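Local coordinates for beta-glucanase (Bacteroides thetaiotaomicron, PDB 6EUG), which probably hydrolyses beta-1,3-galactosidic bonds of arabinogalactan, this chain being the family 43 glycosidase part of a longer protein, with glucoimidazole in its pocket, at residues K252-F257 with S296-W301; I43-G48 with N76-T81; L127-K132 with R140-V145. One frame throughout, in Å; residues are numbered along the deposited sequence.

How the contacts relate
The three contacts sit in different parts of a five-bladed beta-propeller, the fold of family 43 glycosidases, and none touches another. Contact 3, a hairpin within one blade, is closely tied to the pocket: the side chain of His128 lies about 5 Å from the bound glucoimidazole. Contact 2 joins the chain before strand 48-53 to strand 74-80, and the side chain of Asn44 is about 13 Å from that ligand. Centres of contacts 2 and 3 are about 19 Å apart. Contact 1, between two later blades, is about 23 Å from contact 3 and 31 Å from contact 2, measured between centres; contacts 1 and 2 lie on opposite sides of the chain's centre.

Contact 1: K252-F257 with S296-W301; sequences KYIRIF and SMLGEW
Met297 O receives the indole N-H of Trp301, with NE1 3.1 Å from the oxygen and an N-H...O angle of 163°, while Ile254 CD1 rests against that same oxygen at 3.8 Å. The oxygen lies in the indole plane, but the donor stands above the carbonyl plane. This bond closes the 296-301 loop, whose first four residues form a type I turn, and limits the rotation of the indole. Ile256 then sets CD1 over one face of the indole, 4.0 Å from the centroid of the five-membered ring and 17° off its normal, a CH-pi contact. Ile254 has CG1 wedged between its backbone N and carbonyl carbon (chi1 66°), which, with the chain extended beyond CG1, brings CD1 to the loop backbone, 3.6 Å from Gly299 O. Next to it, Leu298 divides its branches: CD2 meets Ile254 CG1, and CD1 lies 3.6 Å from Lys252 CD. At the other end the Phe257 and Trp301 side chains cross at about a right angle, CE2 of Phe257 reaching CB of Trp301 at 3.8 Å. Strand 252-256 is an edge strand of its blade; the loop joins strands 290-294 and 302-304 of the next, where Trp301 also packs on Tyr274 and Met276.

Contact 2: I43-G48 with N76-T81; sequences INAHGG and NCYSST
Asn44 is held at both its backbone N and its backbone O by side chains from strand 74-80. Its amide N donates to Tyr78 OH at 3.0 Å with an N-H...O angle of 159°, so the phenol oxygen is the acceptor in this bond. Asn76 ND2 donates to Asn44 O at 2.9 Å, again in a nearly straight bond; the oxygen lies close to the plane of the Asn76 amide, and the donor is only slightly tilted from the carbonyl plane. The same carbonyl oxygen lies in the plane of the Tyr78 ring at its edge, 3.7 Å from CE1. Ile43 CG2 comes over one face of that ring, 3.9 Å from its centroid and 15° off the normal, a CH-pi contact displaced toward the rim. Ala45 CB adds an apolar touch to Tyr78 CE1 at 4.0 Å.

Asn76 and Tyr78 are two residues apart on the strand, and both direct their side chains at the 43-45 chain. For Tyr78, CG lies anti to the carbonyl carbon (chi1 -62°), which carries the hydroxyl across to Asn44 N. Behind the first shell, Tyr350 OH bonds to both Ile43 O and Ala45 N, on the residues flanking Asn44, and the Asn44 side chain is anchored through OD1 by Arg64 N. Asn76 is itself tied by backbone bonding to Gly61, and its side chain packs on Ile91.

Two side chains of the strand thus supply partners to the backbone of Asn44. In this buried setting these bonds, together with those of Tyr350 OH, satisfy both peptide groups around Asn44 while the chain is not in a strand, just before it turns its corner at Gly47.

Contact 3: L127-K132 with R140-V145; sequences LHLELK and RAAVAV
Arg140 and Leu131 meet face-on: Leu131 CD1 stands 3.8 Å above the guanidinium plane, over its centre, with Arg140 CZ as its nearest atom. The arginine chain is extended from CG to NE, and NH1 is bonded to Ser158 OG on strand 154-159, which gives the flat group a polar hold besides the leucine. On the same face of the sheet, Ala142 CB touches two leucines, 4.1 Å from Leu127 CG and likewise 4.1 Å from Leu129 CB.

His128 points to the other face, together with Ala141. With CG anti to the backbone N (chi1 174°), its ring turns an edge to the partner strand, CD2 lying 3.6 Å from Arg140 O. NE2 donates to Glu130 OE2 at 2.6 Å and 168°; the oxygen lies in the ring plane and is approached on its anti side, somewhat out of the carboxylate plane. Glu130 OE1 accepts from Ala139 N, which pins the carboxylate and, through it, the imidazole.

The backbones pair antiparallel. Leu127 with Ala142 and Leu129 with Arg140 are hydrogen-bonded pairs, the shortest of their bonds being Ala142 N to Leu127 O at 2.9 Å, and His128 with Ala141 is the non-hydrogen-bonded pair between them. The short strand segments run 121° apart, consistent with the strong twist of a propeller blade, whose central hairpin this is; His128 packs on Glu110 of the glucoimidazole pocket.

Contact 1: K252-F257 with S296-W301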
# COMPACT_ATOMS: atom_id res chain seq x y z
N LYS A 252 16.86 8.19 -4.83
CA LYS A 252 17.40 7.57 -3.62
C LYS A 252 16.38 6.52 -3.15
O LYS A 252 15.21 6.86 -2.90
CB LYS A 252 17.64 8.64 -2.54
CG LYS A 252 18.29 8.13 -1.27
CD LYS A 252 18.24 9.12 -0.12
CE LYS A 252 18.99 10.39 -0.40
NZ LYS A 252 19.29 11.07 0.90
N TYR A 253 16.82 5.27 -3.08
CA TYR A 253 15.97 4.16 -2.64
C TYR A 253 16.77 2.99 -2.11
O TYR A 253 17.95 2.85 -2.46
CB TYR A 253 15.03 3.65 -3.74
CG TYR A 253 15.61 2.83 -4.91
CD1 TYR A 253 16.36 3.44 -5.91
CD2 TYR A 253 15.32 1.44 -5.04
CE1 TYR A 253 16.85 2.71 -6.99
CE2 TYR A 253 15.80 0.70 -6.12
CZ TYR A 253 16.56 1.32 -7.11
OH TYR A 253 17.03 0.56 -8.18
N ILE A 254 16.10 2.13 -1.31
CA ILE A 254 16.68 0.86 -0.83
C ILE A 254 15.79 -0.34 -1.24
O ILE A 254 14.60 -0.17 -1.58
CB ILE A 254 16.95 0.85 0.70
CG1 ILE A 254 15.65 0.93 1.54
CG2 ILE A 254 17.95 1.94 1.04
CD1 ILE A 254 15.79 0.63 3.02
N ARG A 255 16.36 -1.54 -1.16
CA ARG A 255 15.63 -2.78 -1.37
C ARG A 255 15.82 -3.67 -0.12
O ARG A 255 16.93 -3.74 0.43
CB ARG A 255 16.07 -3.48 -2.68
CG ARG A 255 17.49 -4.04 -2.71
CD ARG A 255 17.87 -4.55 -4.10
NE ARG A 255 17.24 -5.82 -4.49
CZ ARG A 255 17.77 -7.03 -4.34
NH1 ARG A 255 18.96 -7.21 -3.79
NH2 ARG A 255 17.09 -8.09 -4.81
N ILE A 256 14.74 -4.30 0.33
CA ILE A 256 14.76 -5.09 1.56
C ILE A 256 14.00 -6.40 1.40
O ILE A 256 13.08 -6.52 0.57
CB ILE A 256 14.22 -4.31 2.80
CG1 ILE A 256 12.78 -3.77 2.54
CG2 ILE A 256 15.17 -3.16 3.17
CD1 ILE A 256 12.12 -3.18 3.78
N PHE A 257 14.42 -7.40 2.17
CA PHE A 257 13.81 -8.74 2.11
C PHE A 257 13.70 -9.33 0.72
O PHE A 257 12.62 -9.78 0.31
CB PHE A 257 12.45 -8.82 2.91
CG PHE A 257 12.58 -8.32 4.31
CD1 PHE A 257 13.28 -9.09 5.24
CD2 PHE A 257 12.11 -7.06 4.68
CE1 PHE A 257 13.52 -8.61 6.52
CE2 PHE A 257 12.35 -6.58 5.97
CZ PHE A 257 13.08 -7.37 6.88
N SER A 296 15.80 3.62 11.24
CA SER A 296 15.91 4.71 10.24
C SER A 296 15.21 4.20 8.97
O SER A 296 15.31 3.01 8.65
CB SER A 296 17.37 5.05 9.94
OG SER A 296 17.47 6.15 9.03
N MET A 297 14.47 5.07 8.28
CA MET A 297 13.66 4.64 7.15
C MET A 297 14.48 3.96 6.06
O MET A 297 14.03 2.91 5.52
CB MET A 297 12.89 5.84 6.54
CG MET A 297 11.98 5.53 5.35
SD MET A 297 10.58 4.45 5.72
CE MET A 297 9.39 5.64 6.29
N LEU A 298 15.63 4.54 5.71
CA LEU A 298 16.51 3.97 4.68
C LEU A 298 17.68 3.15 5.25
O LEU A 298 18.67 2.86 4.54
CB LEU A 298 17.01 5.02 3.68
CG LEU A 298 15.90 5.82 2.97
CD1 LEU A 298 16.49 6.82 2.01
CD2 LEU A 298 14.97 4.89 2.20
N GLY A 299 17.55 2.73 6.50
CA GLY A 299 18.55 1.83 7.12
C GLY A 299 18.22 0.35 6.97
O GLY A 299 17.41 -0.01 6.13
N GLU A 300 18.88 -0.50 7.74
CA GLU A 300 18.58 -1.92 7.76
C GLU A 300 17.31 -2.27 8.50
O GLU A 300 17.04 -1.75 9.57
CB GLU A 300 19.76 -2.71 8.36
CG GLU A 300 21.00 -2.73 7.48
CD GLU A 300 20.88 -3.61 6.24
OE1 GLU A 300 19.93 -4.45 6.10
OE2 GLU A 300 21.78 -3.46 5.38
N TRP A 301 16.51 -3.16 7.90
CA TRP A 301 15.26 -3.67 8.48
C TRP A 301 15.39 -5.15 8.96
O TRP A 301 16.22 -5.91 8.43
CB TRP A 301 14.11 -3.56 7.47
CG TRP A 301 13.64 -2.11 7.16
CD1 TRP A 301 14.31 -1.12 6.48
CD2 TRP A 301 12.41 -1.55 7.57
NE1 TRP A 301 13.53 0.04 6.43
CE2 TRP A 301 12.38 -0.20 7.12
CE3 TRP A 301 11.33 -2.04 8.33
CZ2 TRP A 301 11.28 0.64 7.36
CZ3 TRP A 301 10.26 -1.21 8.58
CH2 TRP A 301 10.25 0.13 8.11

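Contact 2: I43-G48 with N76-T81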
# COMPACT_ATOMS: atom_id res chain seq x y z
N ILE A 43 -20.58 0.69 1.99
CA ILE A 43 -19.33 1.43 1.78
C ILE A 43 -18.44 0.64 0.84
O ILE A 43 -18.18 -0.55 1.09
CB ILE A 43 -18.59 1.74 3.13
CG1 ILE A 43 -19.48 2.66 4.01
CG2 ILE A 43 -17.21 2.35 2.86
CD1 ILE A 43 -18.94 2.96 5.40
N ASN A 44 -17.94 1.30 -0.20
CA ASN A 44 -17.14 0.70 -1.27
C ASN A 44 -15.80 1.45 -1.38
O ASN A 44 -15.68 2.39 -2.16
CB ASN A 44 -17.97 0.74 -2.58
CG ASN A 44 -17.39 -0.13 -3.71
OD1 ASN A 44 -16.33 -0.75 -3.57
ND2 ASN A 44 -18.15 -0.22 -4.81
N ALA A 45 -14.82 1.03 -0.56
CA ALA A 45 -13.52 1.70 -0.42
C ALA A 45 -12.48 0.67 0.04
O ALA A 45 -11.96 0.73 1.17
CB ALA A 45 -13.58 2.85 0.56
N HIS A 46 -12.14 -0.22 -0.88
CA HIS A 46 -11.26 -1.38 -0.58
C HIS A 46 -9.76 -1.04 -0.82
O HIS A 46 -9.42 -0.14 -1.59
CB HIS A 46 -11.74 -2.61 -1.41
CG HIS A 46 -13.22 -2.84 -1.34
ND1 HIS A 46 -13.84 -3.60 -0.36
CD2 HIS A 46 -14.23 -2.30 -2.08
CE1 HIS A 46 -15.15 -3.55 -0.52
NE2 HIS A 46 -15.42 -2.74 -1.54
N GLY A 47 -8.84 -1.75 -0.16
CA GLY A 47 -7.42 -1.44 -0.27
C GLY A 47 -7.10 -0.00 0.12
O GLY A 47 -6.22 0.63 -0.47
N GLY A 48 -7.81 0.51 1.13
CA GLY A 48 -7.86 1.95 1.37
C GLY A 48 -6.84 2.50 2.35
O GLY A 48 -5.89 1.83 2.77
N ASN A 76 -12.83 5.84 -4.89
CA ASN A 76 -13.98 6.39 -4.14
C ASN A 76 -13.49 7.11 -2.89
O ASN A 76 -12.39 6.81 -2.39
CB ASN A 76 -14.91 5.20 -3.76
CG ASN A 76 -16.40 5.51 -3.83
OD1 ASN A 76 -16.83 6.59 -4.25
ND2 ASN A 76 -17.21 4.52 -3.46
N CYS A 77 -14.30 8.04 -2.36
CA CYS A 77 -14.01 8.77 -1.11
C CYS A 77 -15.24 8.90 -0.18
O CYS A 77 -16.35 9.24 -0.66
CB CYS A 77 -13.51 10.17 -1.45
SG CYS A 77 -13.15 11.31 -0.11
N TYR A 78 -15.00 8.70 1.11
CA TYR A 78 -15.99 8.92 2.21
C TYR A 78 -15.40 9.87 3.25
O TYR A 78 -14.18 9.86 3.47
CB TYR A 78 -16.40 7.59 2.85
CG TYR A 78 -17.10 6.62 1.89
CD1 TYR A 78 -16.38 5.84 0.99
CD2 TYR A 78 -18.48 6.55 1.81
CE1 TYR A 78 -17.00 4.97 0.10
CE2 TYR A 78 -19.13 5.69 0.91
CZ TYR A 78 -18.39 4.91 0.04
OH TYR A 78 -18.99 4.02 -0.88
N SER A 79 -16.27 10.62 3.95
CA SER A 79 -15.79 11.56 5.01
C SER A 79 -16.54 11.35 6.33
O SER A 79 -17.64 10.80 6.31
CB SER A 79 -15.92 13.02 4.57
OG SER A 79 -17.27 13.40 4.42
N SER A 80 -15.90 11.71 7.45
CA SER A 80 -16.48 11.54 8.80
C SER A 80 -15.84 12.49 9.82
O SER A 80 -14.66 12.72 9.76
CB SER A 80 -16.23 10.13 9.31
OG SER A 80 -16.96 9.87 10.51
N THR A 81 -16.61 12.96 10.79
CA THR A 81 -16.02 13.69 11.92
C THR A 81 -15.69 12.73 13.08
O THR A 81 -14.93 13.11 13.99
CB THR A 81 -16.97 14.77 12.44
OG1 THR A 81 -18.21 14.15 12.79
CG2 THR A 81 -17.23 15.83 11.38

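Contact 3: L127-K132 with R140-V145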
# COMPACT_ATOMS: atom_id res chain seq x y z
N LEU A 127 -1.15 5.62 -6.51
CA LEU A 127 -1.88 4.35 -6.62
C LEU A 127 -1.14 3.37 -7.53
O LEU A 127 -0.29 3.78 -8.32
CB LEU A 127 -3.31 4.61 -7.09
CG LEU A 127 -3.41 5.26 -8.47
CD1 LEU A 127 -4.54 4.62 -9.26
CD2 LEU A 127 -3.59 6.77 -8.42
N HIS A 128 -1.49 2.08 -7.43
CA HIS A 128 -1.03 1.02 -8.34
C HIS A 128 -1.89 1.04 -9.59
O HIS A 128 -3.08 0.94 -9.50
CB HIS A 128 -1.15 -0.32 -7.59
CG HIS A 128 -0.86 -1.56 -8.40
ND1 HIS A 128 -1.23 -2.82 -7.96
CD2 HIS A 128 -0.25 -1.74 -9.60
CE1 HIS A 128 -0.89 -3.71 -8.88
NE2 HIS A 128 -0.28 -3.09 -9.88
N LEU A 129 -1.24 1.23 -10.76
CA LEU A 129 -1.90 1.23 -12.06
C LEU A 129 -1.41 0.08 -12.94
O LEU A 129 -0.20 -0.16 -13.03
CB LEU A 129 -1.61 2.56 -12.80
CG LEU A 129 -2.22 2.71 -14.21
CD1 LEU A 129 -3.75 2.77 -14.17
CD2 LEU A 129 -1.68 3.97 -14.87
N GLU A 130 -2.34 -0.62 -13.60
CA GLU A 130 -2.04 -1.50 -14.72
C GLU A 130 -2.86 -1.01 -15.93
O GLU A 130 -4.08 -0.77 -15.84
CB GLU A 130 -2.36 -2.97 -14.41
CG GLU A 130 -1.68 -3.55 -13.16
CD GLU A 130 -0.19 -3.83 -13.26
OE1 GLU A 130 0.35 -3.82 -14.40
OE2 GLU A 130 0.44 -4.11 -12.21
N LEU A 131 -2.16 -0.84 -17.05
CA LEU A 131 -2.75 -0.32 -18.27
C LEU A 131 -3.81 -1.27 -18.84
O LEU A 131 -3.70 -2.49 -18.72
CB LEU A 131 -1.67 -0.03 -19.32
CG LEU A 131 -0.54 0.95 -18.96
CD1 LEU A 131 0.53 1.00 -20.06
CD2 LEU A 131 -1.10 2.34 -18.70
N LYS A 132 -4.87 -0.68 -19.40
CA LYS A 132 -5.97 -1.42 -20.03
C LYS A 132 -5.44 -2.48 -20.97
O LYS A 132 -4.59 -2.20 -21.81
CB LYS A 132 -6.88 -0.44 -20.81
CG LYS A 132 -8.00 -1.10 -21.62
CD LYS A 132 -8.86 -0.12 -22.41
CE LYS A 132 -9.98 -0.87 -23.15
NZ LYS A 132 -10.70 0.02 -24.10
N ARG A 140 2.99 -0.45 -12.70
CA ARG A 140 3.26 0.98 -12.54
C ARG A 140 2.69 1.61 -11.25
O ARG A 140 1.72 1.08 -10.62
CB ARG A 140 2.68 1.76 -13.72
CG ARG A 140 3.28 1.46 -15.09
CD ARG A 140 2.73 2.41 -16.16
NE ARG A 140 3.41 2.23 -17.44
CZ ARG A 140 3.34 3.06 -18.47
NH1 ARG A 140 2.67 4.21 -18.39
NH2 ARG A 140 3.96 2.76 -19.60
N ALA A 141 3.32 2.72 -10.85
CA ALA A 141 2.71 3.64 -9.90
C ALA A 141 2.25 4.87 -10.66
O ALA A 141 2.93 5.33 -11.57
CB ALA A 141 3.68 4.04 -8.80
N ALA A 142 1.10 5.39 -10.26
CA ALA A 142 0.55 6.64 -10.82
C ALA A 142 0.40 7.73 -9.75
O ALA A 142 0.14 7.41 -8.60
CB ALA A 142 -0.78 6.36 -11.47
N VAL A 143 0.44 9.00 -10.18
CA VAL A 143 0.30 10.14 -9.26
C VAL A 143 -0.72 11.15 -9.82
O VAL A 143 -0.80 11.39 -11.03
CB VAL A 143 1.67 10.79 -8.94
CG1 VAL A 143 2.28 11.48 -10.13
CG2 VAL A 143 1.56 11.79 -7.79
N ALA A 144 -1.54 11.67 -8.91
CA ALA A 144 -2.56 12.67 -9.20
C ALA A 144 -2.64 13.73 -8.06
O ALA A 144 -2.15 13.46 -6.96
CB ALA A 144 -3.91 11.97 -9.40
N VAL A 145 -3.22 14.92 -8.34
CA VAL A 145 -3.15 16.07 -7.40
C VAL A 145 -4.52 16.78 -7.30
O VAL A 145 -5.27 16.80 -8.28
CB VAL A 145 -2.01 17.04 -7.82
CG1 VAL A 145 -2.33 17.79 -9.11
CG2 VAL A 145 -1.67 18.02 -6.69